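Local coordinates for protein beta-agarase B (Zobellia galactanivorans, PDB 4ATF) that cleaves the beta-1,4-linkages of agarose at random positions along the chain with retention of the anomeric configuration, working as a family 16 glycoside hydrolase, at residues 233-238 / 247-252; 58-63 / 133-138; 163-168 / 185-190; 109-114 / 203-208. The protein carries 1 engineered substitution. All coordinates share one frame; numbering follows the deposited sequence. Where two conformers were deposited one is given.

Contact 1 (233-238 / 247-252); sequences HFTNTT and TRTGLN
The guanidinium of R248 lies flat on the imidazole of H233, a cation stacked on a histidine, with the two planes only 12° apart. CZ of R248 sits 3.3 Å from NE2 of H233, and the CD methylene of R248 rests over the same ring. The bend at chi3 (-78°) is what folds the arginine end across the imidazole. Around the rims, R248 NH1 bonds to the carbonyl of D230 and NH2 pairs with D246, while H233 ND1 is tied to the carbonyl of I245; the cation on its face probably favours a neutral imidazole. An alanine at R248 would strip one face of H233 and is likely to leave D246 without its charged mate. The stack joins two parts of a long irregular loop between helix 226-229 and strand 255-262, and one backbone bridge, N236 with R248, links them. T237 N donates to T247 O at 3.1 Å, and T249 N donates to T235 O. Side chains extend this seam: N236 OD1 takes the N-H of T247 at 3.0 Å, and T235 OG1 takes that of G250 at 3.1 Å while also bonding to D230. T237 CG2 and T249 CG2 press together tightly, 3.4 Å apart.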
# COMPACT_ATOMS: atom_id res chain seq x y z
N HIS A 233 -2.19 18.69 13.89
CA HIS A 233 -0.80 18.98 14.30
C HIS A 233 -0.15 17.71 14.93
O HIS A 233 0.64 17.81 15.90
CB HIS A 233 -0.68 20.19 15.27
CG HIS A 233 -1.13 21.51 14.71
ND1 HIS A 233 -0.46 22.68 14.97
CD2 HIS A 233 -2.19 21.85 13.93
CE1 HIS A 233 -1.09 23.70 14.41
NE2 HIS A 233 -2.14 23.22 13.75
N PHE A 234 -0.44 16.54 14.38
CA PHE A 234 0.25 15.31 14.91
C PHE A 234 1.73 15.34 14.53
O PHE A 234 2.54 14.63 15.12
CB PHE A 234 -0.32 14.02 14.33
CG PHE A 234 -1.61 13.60 14.96
CD1 PHE A 234 -2.27 14.41 15.95
CD2 PHE A 234 -2.17 12.37 14.60
CE1 PHE A 234 -3.51 13.97 16.53
CE2 PHE A 234 -3.42 11.91 15.23
CZ PHE A 234 -4.07 12.70 16.14
N THR A 235 2.06 16.17 13.53
CA THR A 235 3.46 16.28 13.15
C THR A 235 4.25 17.41 13.82
O THR A 235 5.38 17.70 13.38
CB THR A 235 3.65 16.32 11.58
OG1 THR A 235 3.22 17.58 11.03
CG2 THR A 235 2.95 15.09 10.89
N ASN A 236 3.68 18.06 14.84
CA ASN A 236 4.44 19.10 15.57
C ASN A 236 5.77 18.43 16.08
O ASN A 236 5.72 17.26 16.61
CB ASN A 236 3.70 19.57 16.85
CG ASN A 236 2.77 20.74 16.62
OD1 ASN A 236 2.80 21.38 15.57
ND2 ASN A 236 1.99 21.09 17.63
N THR A 237 6.90 19.12 15.99
CA THR A 237 8.12 18.61 16.61
C THR A 237 8.04 18.77 18.17
O THR A 237 8.61 17.98 18.90
CB THR A 237 9.40 19.30 16.06
OG1 THR A 237 9.30 20.68 16.30
CG2 THR A 237 9.56 19.16 14.54
N THR A 238 7.38 19.80 18.66
CA THR A 238 7.17 19.97 20.11
C THR A 238 5.64 19.82 20.35
O THR A 238 4.80 20.53 19.73
CB THR A 238 7.69 21.34 20.66
OG1 THR A 238 6.88 22.39 20.16
CG2 THR A 238 9.10 21.63 20.25
N THR A 247 4.62 23.70 14.93
CA THR A 247 5.98 23.28 14.51
C THR A 247 5.78 22.04 13.63
O THR A 247 6.63 21.12 13.65
CB THR A 247 6.86 22.94 15.77
OG1 THR A 247 6.07 22.10 16.63
CG2 THR A 247 7.33 24.25 16.53
N ARG A 248 4.66 21.99 12.88
CA ARG A 248 4.36 20.81 12.05
C ARG A 248 5.43 20.53 11.01
O ARG A 248 5.91 21.48 10.32
CB ARG A 248 3.03 20.99 11.30
CG ARG A 248 1.81 20.84 12.23
CD ARG A 248 0.53 21.02 11.45
NE ARG A 248 0.30 22.43 11.21
CZ ARG A 248 -0.82 22.94 10.70
NH1 ARG A 248 -1.85 22.13 10.38
NH2 ARG A 248 -0.92 24.27 10.52
N THR A 249 5.83 19.27 10.86
CA THR A 249 6.83 18.92 9.84
C THR A 249 6.17 18.56 8.46
O THR A 249 6.80 18.60 7.38
CB THR A 249 7.69 17.69 10.28
OG1 THR A 249 6.83 16.54 10.37
CG2 THR A 249 8.37 17.97 11.63
N GLY A 250 4.93 18.14 8.50
CA GLY A 250 4.29 17.54 7.30
C GLY A 250 4.86 16.14 7.06
O GLY A 250 5.52 15.56 7.97
N LEU A 251 4.67 15.64 5.85
CA LEU A 251 5.23 14.31 5.45
C LEU A 251 6.70 14.48 5.00
O LEU A 251 7.01 14.52 3.81
CB LEU A 251 4.34 13.67 4.36
CG LEU A 251 2.87 13.33 4.82
CD1 LEU A 251 1.99 13.00 3.61
CD2 LEU A 251 2.90 12.16 5.78
N ASN A 252 7.61 14.61 5.94
CA ASN A 252 8.99 15.01 5.63
C ASN A 252 9.96 13.83 5.80
O ASN A 252 11.11 13.91 5.33
CB ASN A 252 9.46 16.15 6.56
CG ASN A 252 9.66 15.66 8.05
OD1 ASN A 252 8.69 15.14 8.67
ND2 ASN A 252 10.90 15.72 8.55
O HOH W 1 4.60 23.25 18.45

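Contact 2 (58-63 / 133-138); sequences FYHNAW and ADDTQE. With GAL (beta-D-galactopyranose), chain E; AAL (3,6-anhydro-alpha-L-galactopyranose), chain B; AAL (3,6-anhydro-alpha-L-galactopyranose), chain C.
H60 reaches D135 at the side of the substrate cleft, and its side chain can be followed outward from CB. That atom heads toward the 133-138 loop, and chi1 of 73° sets CG between the backbone N and carbonyl carbon, swinging the ring over its neighbour Y59. There CD2 lies 3.7 Å above the plane of the Y59 ring, displaced toward its rim. ND1, on the other flank, is hydrogen-bonded to D256. CE1 passes 3.9 Å from the carbonyl oxygen of A133. At the tip, NE2 donates to OD1 of D135 at 2.7 Å; the acceptor lies in the imidazole plane, though the bond is bent (143°), and it uses the syn lone pair of the carboxylate.

With OD1 held this way, OD2 of D135 accepts from O2 of the galactose in a short bond of 2.5 Å. That hydroxyl is gripped twice more, by Y59 OH at 2.8 Å and by ND2 of N61 at 3.2 Å. N61 OD1 receives the N-H of W63 in an Asx turn, which fixes the amide's rotation and turns ND2 toward the sugar. W63 lays one indole face against the galactose, C5 standing 3.6 Å above it. Such an aromatic platform with polar groups at the sugar's edge is a classic carbohydrate subsite, here in a GH16 cleft whose probable nucleophile, E138, closes segment 133-138. A chain of hydrogen bonds thus runs from D256 through H60 to D135: H60, an established substrate-binding residue, acts through that carboxylate and probably orients it, while three side chains read O2.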
# COMPACT_ATOMS: atom_id res chain seq x y z
N PHE A 58 9.98 -9.40 4.97
CA PHE A 58 9.13 -9.23 6.16
C PHE A 58 8.74 -7.78 6.29
O PHE A 58 9.21 -6.93 5.52
CB PHE A 58 9.82 -9.75 7.45
CG PHE A 58 8.80 -10.17 8.54
CD1 PHE A 58 8.06 -11.32 8.38
CD2 PHE A 58 8.56 -9.36 9.66
CE1 PHE A 58 7.08 -11.75 9.33
CE2 PHE A 58 7.57 -9.74 10.62
CZ PHE A 58 6.82 -10.95 10.44
N TYR A 59 7.86 -7.50 7.25
CA TYR A 59 7.58 -6.12 7.70
C TYR A 59 8.84 -5.49 8.33
O TYR A 59 9.81 -6.18 8.54
CB TYR A 59 6.41 -6.17 8.67
CG TYR A 59 5.96 -4.83 9.22
CD1 TYR A 59 5.28 -3.88 8.38
CD2 TYR A 59 6.07 -4.55 10.60
CE1 TYR A 59 4.78 -2.63 8.94
CE2 TYR A 59 5.59 -3.30 11.14
CZ TYR A 59 4.96 -2.37 10.30
OH TYR A 59 4.51 -1.17 10.85
N HIS A 60 8.85 -4.18 8.59
CA HIS A 60 10.13 -3.56 8.94
C HIS A 60 10.49 -3.70 10.43
O HIS A 60 11.51 -3.21 10.84
CB HIS A 60 10.29 -2.14 8.39
CG HIS A 60 9.47 -1.08 9.07
ND1 HIS A 60 9.57 0.26 8.72
CD2 HIS A 60 8.51 -1.14 10.03
CE1 HIS A 60 8.73 0.97 9.46
NE2 HIS A 60 8.07 0.14 10.26
N ASN A 61 9.66 -4.39 11.22
CA ASN A 61 10.05 -4.80 12.56
C ASN A 61 9.33 -6.11 12.80
O ASN A 61 8.70 -6.61 11.88
CB ASN A 61 9.69 -3.75 13.63
CG ASN A 61 8.20 -3.40 13.66
OD1 ASN A 61 7.35 -4.28 13.74
ND2 ASN A 61 7.88 -2.09 13.62
N ALA A 62 9.40 -6.65 14.01
CA ALA A 62 8.86 -8.01 14.26
C ALA A 62 7.36 -8.09 14.33
O ALA A 62 6.81 -9.20 14.38
CB ALA A 62 9.47 -8.62 15.56
N TRP A 63 6.65 -6.96 14.28
CA TRP A 63 5.18 -7.08 14.37
C TRP A 63 4.63 -7.94 13.21
O TRP A 63 5.05 -7.71 12.05
CB TRP A 63 4.55 -5.70 14.29
CG TRP A 63 3.05 -5.62 14.47
CD1 TRP A 63 2.31 -6.03 15.53
CD2 TRP A 63 2.15 -5.00 13.56
NE1 TRP A 63 0.98 -5.71 15.33
CE2 TRP A 63 0.86 -5.04 14.14
CE3 TRP A 63 2.34 -4.30 12.34
CZ2 TRP A 63 -0.27 -4.48 13.52
CZ3 TRP A 63 1.16 -3.74 11.67
CH2 TRP A 63 -0.09 -3.85 12.26
N ALA A 133 10.56 5.19 9.19
CA ALA A 133 11.21 4.22 10.07
C ALA A 133 10.55 4.22 11.49
O ALA A 133 10.45 3.16 12.17
CB ALA A 133 12.76 4.53 10.13
N ASP A 134 10.10 5.42 11.92
CA ASP A 134 9.57 5.55 13.29
C ASP A 134 8.07 5.36 13.35
O ASP A 134 7.49 5.59 14.43
CB ASP A 134 10.03 6.86 13.95
CG ASP A 134 9.35 8.11 13.31
OD1 ASP A 134 8.47 7.96 12.39
OD2 ASP A 134 9.72 9.24 13.73
N ASP A 135 7.45 4.92 12.24
CA ASP A 135 5.99 4.56 12.16
C ASP A 135 5.05 5.78 12.37
O ASP A 135 3.90 5.62 12.71
CB ASP A 135 5.64 3.47 13.20
CG ASP A 135 6.26 2.08 12.84
OD1 ASP A 135 6.51 1.86 11.65
OD2 ASP A 135 6.48 1.26 13.73
N THR A 136 5.59 6.99 12.25
CA THR A 136 4.74 8.15 12.38
C THR A 136 4.12 8.73 11.11
O THR A 136 3.18 9.55 11.25
CB THR A 136 5.46 9.30 13.10
OG1 THR A 136 6.61 9.71 12.32
CG2 THR A 136 5.81 8.89 14.56
N GLN A 137 4.66 8.41 9.91
CA GLN A 137 4.20 9.02 8.71
C GLN A 137 4.08 7.91 7.62
O GLN A 137 4.95 7.03 7.50
CB GLN A 137 5.18 10.14 8.26
CG GLN A 137 5.31 11.26 9.30
CD GLN A 137 6.38 12.30 8.91
OE1 GLN A 137 6.67 13.25 9.70
NE2 GLN A 137 6.91 12.18 7.73
N GLU A 138 2.99 7.93 6.85
CA GLU A 138 2.60 6.85 5.94
C GLU A 138 1.91 7.44 4.71
O GLU A 138 1.16 8.42 4.83
CB GLU A 138 1.59 5.88 6.65
CG GLU A 138 1.23 4.62 5.78
CD GLU A 138 0.02 4.86 4.78
OE1 GLU A 138 -0.71 5.87 4.93
OE2 GLU A 138 -0.22 4.04 3.83
C1 GAL E . 2.55 -0.95 13.94
C2 GAL E . 3.95 -0.78 14.56
C3 GAL E . 4.19 -1.85 15.65
C4 GAL E . 3.02 -1.88 16.66
C5 GAL E . 1.67 -1.98 15.93
C6 GAL E . 0.62 -2.01 17.03
O2 GAL E . 5.00 -0.78 13.58
O3 GAL E . 5.35 -1.47 16.36
O4 GAL E . 2.97 -0.61 17.30
O5 GAL E . 1.53 -0.88 14.97
O6 GAL E . -0.51 -2.27 16.27
C1 AAL B . 6.20 -2.51 16.75
C2 AAL B . 7.60 -1.89 17.10
C3 AAL B . 8.43 -2.95 17.83
C4 AAL B . 7.71 -3.44 19.05
C5 AAL B . 6.57 -4.24 18.46
C6 AAL B . 7.45 -5.12 17.56
O2 AAL B . 7.48 -0.75 17.95
O3 AAL B . 8.44 -4.17 17.04
O4 AAL B . 8.44 -4.12 20.02
O5 AAL B . 5.61 -3.36 17.83
C1 AAL C . -0.60 1.15 10.17
C2 AAL C . -1.07 1.00 11.65
C3 AAL C . 0.18 1.13 12.57
C4 AAL C . 1.32 0.22 12.27
C5 AAL C . 1.70 0.67 10.88
C6 AAL C . 1.85 2.19 11.16
O2 AAL C . -1.68 -0.27 11.82
O3 AAL C . 0.89 2.39 12.25
O4 AAL C . 2.43 0.19 13.12
O5 AAL C . 0.68 0.43 9.88
O HOH W 2 9.80 0.13 13.70

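Contact 3 (163-168 / 185-190); sequences KVHISH and GSWFED
V164 and F188 form an antiparallel hydrogen-bonded pair, with V164 N to F188 O and F188 N to V164 O both 2.9 Å, and I166 N to S186 O carries the ladder past the non-hydrogen-bonded pair H165 and W187. On the cleft side H165 and W187 stack. The imidazole is offset over the six-membered ring of the indole, centroids 4.3 Å apart and planes at 24°, and H165 CD2 comes within 3.3 Å of W187 CE2. H165 CB also sits over that six-membered ring. A water bridges NE2 of H165 and OG of S186, its oxygen 2.7 Å from that OG, to which it donates. On the other side V164 CG2 and I166 CD1 both pack on CB of F188, facing strands 210-215 and 218-224. At the outer end K163 runs past the indole edge, and NZ meets E189 OE1 at 2.7 Å in a salt bridge; NZ also bonds to the carbonyl of Y159. H165 and W187 line the agarose-binding cleft, and H165 ND1 is hydrogen-bonded to D143, an engineered residue at the position of the probable proton donor. Stack and water would probably limit the turning of the imidazole; the D143 bond belongs to this engineered form.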
# COMPACT_ATOMS: atom_id res chain seq x y z
N LYS A 163 -13.61 0.13 -5.84
CA LYS A 163 -12.96 1.32 -5.13
C LYS A 163 -11.50 1.07 -4.84
O LYS A 163 -11.10 -0.05 -4.50
CB LYS A 163 -13.64 1.66 -3.77
CG LYS A 163 -15.10 2.22 -3.90
CD LYS A 163 -15.64 2.59 -2.52
CE LYS A 163 -17.03 3.22 -2.63
NZ LYS A 163 -18.01 2.40 -3.44
N VAL A 164 -10.65 2.09 -5.03
CA VAL A 164 -9.30 2.00 -4.44
C VAL A 164 -9.12 3.15 -3.46
O VAL A 164 -9.54 4.27 -3.75
CB VAL A 164 -8.16 1.96 -5.46
CG1 VAL A 164 -8.24 0.73 -6.31
CG2 VAL A 164 -8.08 3.25 -6.28
N HIS A 165 -8.56 2.84 -2.29
CA HIS A 165 -8.43 3.81 -1.22
C HIS A 165 -7.10 4.52 -1.40
O HIS A 165 -6.08 3.87 -1.42
CB HIS A 165 -8.44 3.09 0.09
CG HIS A 165 -8.48 4.01 1.26
ND1 HIS A 165 -7.76 3.77 2.40
CD2 HIS A 165 -9.13 5.18 1.45
CE1 HIS A 165 -7.97 4.76 3.26
NE2 HIS A 165 -8.82 5.62 2.71
N ILE A 166 -7.11 5.81 -1.60
CA ILE A 166 -5.87 6.55 -1.84
C ILE A 166 -5.70 7.57 -0.75
O ILE A 166 -6.36 8.58 -0.76
CB ILE A 166 -5.82 7.22 -3.30
CG1 ILE A 166 -7.21 7.75 -3.72
CG2 ILE A 166 -5.35 6.13 -4.33
CD1 ILE A 166 -7.18 8.55 -5.05
N SER A 167 -4.76 7.34 0.15
CA SER A 167 -4.75 8.14 1.38
C SER A 167 -3.32 8.26 1.94
O SER A 167 -2.34 7.85 1.28
CB SER A 167 -5.71 7.45 2.39
OG SER A 167 -6.08 8.35 3.43
N HIS A 168 -3.23 8.85 3.13
CA HIS A 168 -1.98 9.02 3.86
C HIS A 168 -2.36 9.08 5.34
O HIS A 168 -3.55 9.37 5.67
CB HIS A 168 -1.25 10.32 3.38
CG HIS A 168 -1.79 11.57 4.01
ND1 HIS A 168 -2.90 12.23 3.52
CD2 HIS A 168 -1.40 12.25 5.12
CE1 HIS A 168 -3.15 13.28 4.27
NE2 HIS A 168 -2.26 13.33 5.25
N GLY A 185 -13.60 11.63 -1.80
CA GLY A 185 -12.61 11.51 -2.91
C GLY A 185 -11.42 10.63 -2.53
O GLY A 185 -10.64 10.22 -3.42
N SER A 186 -11.29 10.30 -1.23
CA SER A 186 -10.22 9.34 -0.78
C SER A 186 -10.47 7.86 -1.18
O SER A 186 -9.57 6.99 -1.03
CB SER A 186 -10.00 9.43 0.79
OG SER A 186 -11.13 8.89 1.47
N TRP A 187 -11.67 7.58 -1.69
CA TRP A 187 -11.96 6.29 -2.36
C TRP A 187 -12.32 6.55 -3.81
O TRP A 187 -13.38 7.10 -4.12
CB TRP A 187 -13.15 5.53 -1.66
CG TRP A 187 -12.83 5.15 -0.22
CD1 TRP A 187 -12.84 6.00 0.89
CD2 TRP A 187 -12.42 3.84 0.28
NE1 TRP A 187 -12.47 5.28 2.03
CE2 TRP A 187 -12.22 3.97 1.69
CE3 TRP A 187 -12.23 2.57 -0.32
CZ2 TRP A 187 -11.86 2.87 2.52
CZ3 TRP A 187 -11.89 1.47 0.49
CH2 TRP A 187 -11.69 1.63 1.91
N PHE A 188 -11.41 6.20 -4.70
CA PHE A 188 -11.62 6.44 -6.12
C PHE A 188 -12.45 5.31 -6.75
O PHE A 188 -12.20 4.13 -6.49
CB PHE A 188 -10.23 6.53 -6.85
CG PHE A 188 -10.35 6.68 -8.32
CD1 PHE A 188 -10.53 7.95 -8.91
CD2 PHE A 188 -10.33 5.54 -9.17
CE1 PHE A 188 -10.71 8.08 -10.30
CE2 PHE A 188 -10.51 5.69 -10.57
CZ PHE A 188 -10.69 6.97 -11.14
N GLU A 189 -13.38 5.67 -7.63
CA GLU A 189 -14.24 4.72 -8.30
C GLU A 189 -14.59 5.30 -9.68
O GLU A 189 -14.99 6.45 -9.76
CB GLU A 189 -15.54 4.58 -7.49
CG GLU A 189 -16.52 3.58 -8.13
CD GLU A 189 -17.64 3.06 -7.18
OE1 GLU A 189 -17.62 3.37 -5.98
OE2 GLU A 189 -18.53 2.31 -7.67
N ASP A 190 -14.45 4.53 -10.77
CA ASP A 190 -14.96 5.02 -12.05
C ASP A 190 -15.72 3.96 -12.81
O ASP A 190 -16.08 4.17 -13.96
CB ASP A 190 -13.85 5.62 -12.94
CG ASP A 190 -12.80 4.59 -13.38
OD1 ASP A 190 -12.96 3.36 -13.04
OD2 ASP A 190 -11.82 5.03 -14.07
O HOH W 3 -10.16 7.83 3.71

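Contact 4 (109-114 / 203-208); sequences YPVYIE and VYWRDP
Y109 to E114 pairs with V203 to P208 chiefly through backbone bonds, in a regular antiparallel ladder. V111 and W205 exchange two, V111 N to W205 O at 3.0 Å and W205 N to V111 O at 2.9 Å, and I113 and V203 make the matching pair further along. Strands 111-118 and 199-207 are neighbours in the beta-sandwich of the GH16 jelly roll.

Aromatic contacts gather beyond the last bridged pair, V111 with W205. CB of Y109 stands 3.6 Å over the centre of the W205 five-membered ring, and the Y109 ring offers its edge to that indole face in an offset edge-to-face pair, planes at 60°. CD of P208 makes a CH-pi contact over the Y109 ring, 3.8 Å from its centroid. With CG of W205 opposite the backbone N (chi1 171°), the indole crosses V111 at a slant, CG1 of V111 meeting CE3 of W205 at 3.6 Å. A leucine at W205 would probably leave the Y109 ring without the face it leans on and the carbonyl of L251 without its NE1 donor.

Polar side chains pair within each strand. Y112 OH donates to E114 OE2 at 2.6 Å, an oxygen shared with R200, while R206 holds D207 OD2 side-on through NE and NH2. The W205 side is thus an apolar seam, its indole N-H satisfied, with the R206–D207 ion pair kept to the outer end.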
# COMPACT_ATOMS: atom_id res chain seq x y z
N TYR A 109 10.62 12.58 -0.65
CA TYR A 109 10.20 13.63 -1.64
C TYR A 109 11.45 14.42 -2.13
O TYR A 109 12.44 14.56 -1.38
CB TYR A 109 9.19 14.63 -1.01
CG TYR A 109 9.83 15.50 0.03
CD1 TYR A 109 10.47 16.74 -0.34
CD2 TYR A 109 9.89 15.10 1.34
CE1 TYR A 109 11.16 17.51 0.61
CE2 TYR A 109 10.61 15.82 2.27
CZ TYR A 109 11.20 17.04 1.91
OH TYR A 109 11.86 17.75 2.86
N PRO A 110 11.43 14.95 -3.38
CA PRO A 110 10.41 14.74 -4.42
C PRO A 110 10.66 13.36 -5.04
O PRO A 110 11.82 13.00 -5.37
CB PRO A 110 10.67 15.87 -5.45
CG PRO A 110 12.20 16.13 -5.36
CD PRO A 110 12.47 15.93 -3.80
N VAL A 111 9.59 12.57 -5.20
CA VAL A 111 9.77 11.22 -5.76
C VAL A 111 8.43 10.73 -6.35
O VAL A 111 7.35 10.98 -5.77
CB VAL A 111 10.28 10.18 -4.70
CG1 VAL A 111 9.27 10.02 -3.48
CG2 VAL A 111 10.74 8.85 -5.34
N TYR A 112 8.48 10.08 -7.50
CA TYR A 112 7.28 9.52 -8.14
C TYR A 112 7.48 8.00 -8.04
O TYR A 112 8.53 7.50 -8.50
CB TYR A 112 7.23 9.89 -9.66
CG TYR A 112 5.98 9.29 -10.29
CD1 TYR A 112 4.72 9.76 -9.90
CD2 TYR A 112 6.04 8.22 -11.19
CE1 TYR A 112 3.51 9.18 -10.39
CE2 TYR A 112 4.82 7.63 -11.73
CZ TYR A 112 3.56 8.12 -11.29
OH TYR A 112 2.37 7.59 -11.71
N ILE A 113 6.48 7.29 -7.51
CA ILE A 113 6.54 5.84 -7.38
C ILE A 113 5.27 5.24 -7.92
O ILE A 113 4.20 5.73 -7.60
CB ILE A 113 6.70 5.45 -5.90
CG1 ILE A 113 8.00 6.04 -5.33
CG2 ILE A 113 6.66 3.92 -5.74
CD1 ILE A 113 8.10 5.88 -3.77
N GLU A 114 5.40 4.20 -8.75
CA GLU A 114 4.28 3.60 -9.44
C GLU A 114 4.45 2.09 -9.53
O GLU A 114 5.49 1.55 -10.01
CB GLU A 114 4.18 4.21 -10.84
CG GLU A 114 2.92 3.84 -11.63
CD GLU A 114 2.94 4.45 -13.05
OE1 GLU A 114 3.55 3.85 -13.95
OE2 GLU A 114 2.33 5.53 -13.27
N VAL A 203 2.07 7.59 -7.11
CA VAL A 203 1.94 8.78 -6.28
C VAL A 203 3.15 9.66 -6.54
O VAL A 203 4.29 9.17 -6.59
CB VAL A 203 1.91 8.44 -4.78
CG1 VAL A 203 3.30 8.03 -4.28
CG2 VAL A 203 1.39 9.64 -3.97
N TYR A 204 2.91 10.96 -6.75
CA TYR A 204 4.00 11.95 -6.73
C TYR A 204 3.98 12.55 -5.33
O TYR A 204 3.03 13.32 -4.98
CB TYR A 204 3.78 13.08 -7.76
CG TYR A 204 4.91 14.11 -7.82
CD1 TYR A 204 6.23 13.82 -7.29
CD2 TYR A 204 4.70 15.39 -8.42
CE1 TYR A 204 7.26 14.78 -7.38
CE2 TYR A 204 5.76 16.33 -8.53
CZ TYR A 204 7.01 16.00 -8.00
OH TYR A 204 7.98 16.94 -8.09
N TRP A 205 4.99 12.22 -4.52
CA TRP A 205 5.14 12.81 -3.20
C TRP A 205 6.11 13.97 -3.47
O TRP A 205 7.34 13.76 -3.59
CB TRP A 205 5.76 11.77 -2.29
CG TRP A 205 6.19 12.23 -0.91
CD1 TRP A 205 5.81 13.38 -0.20
CD2 TRP A 205 7.04 11.48 -0.05
NE1 TRP A 205 6.46 13.41 1.07
CE2 TRP A 205 7.21 12.24 1.18
CE3 TRP A 205 7.73 10.24 -0.21
CZ2 TRP A 205 8.02 11.79 2.24
CZ3 TRP A 205 8.56 9.76 0.88
CH2 TRP A 205 8.71 10.57 2.08
N ARG A 206 5.56 15.18 -3.60
CA ARG A 206 6.35 16.33 -4.13
C ARG A 206 7.14 17.05 -2.99
O ARG A 206 8.32 17.42 -3.16
CB ARG A 206 5.44 17.32 -4.87
CG ARG A 206 6.20 18.50 -5.57
CD ARG A 206 5.13 19.51 -6.08
NE ARG A 206 4.62 20.38 -5.01
CZ ARG A 206 3.65 21.28 -5.14
NH1 ARG A 206 3.04 21.45 -6.34
NH2 ARG A 206 3.31 22.04 -4.07
N ASP A 207 6.49 17.24 -1.84
CA ASP A 207 7.10 17.91 -0.73
C ASP A 207 6.26 17.50 0.50
O ASP A 207 5.27 16.79 0.33
CB ASP A 207 7.16 19.48 -0.91
CG ASP A 207 5.77 20.12 -1.19
OD1 ASP A 207 4.91 20.20 -0.26
OD2 ASP A 207 5.55 20.62 -2.33
N PRO A 208 6.61 17.95 1.73
CA PRO A 208 5.83 17.50 2.93
C PRO A 208 4.33 17.85 2.94
O PRO A 208 3.57 17.28 3.76
CB PRO A 208 6.56 18.25 4.10
CG PRO A 208 8.05 18.37 3.56
CD PRO A 208 7.83 18.72 2.07

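All four contacts are partly buried, but contact 4 has the more buried apolar side, while contact 3, the other strand pairing, has one apolar side and one facing sugar. Contact 1 mixes backbone and side-chain bonds; contact 2 rests on side chains and sugar. Contact 1 lies furthest out, about 23 Å from the chain centre, and spends its arginine on a histidine, one carboxylate and a main-chain carbonyl, whereas contacts 2 and 3 line the agarose cleft. Those two reach adjacent strands, 137-145 and 164-172, on opposite sides of the chain's centre. Contact 4 touches no sugar. It is tied to contact 1 through L251, which meets both W205 and P208, while Q137 of contact 2 packs against residues 249-252.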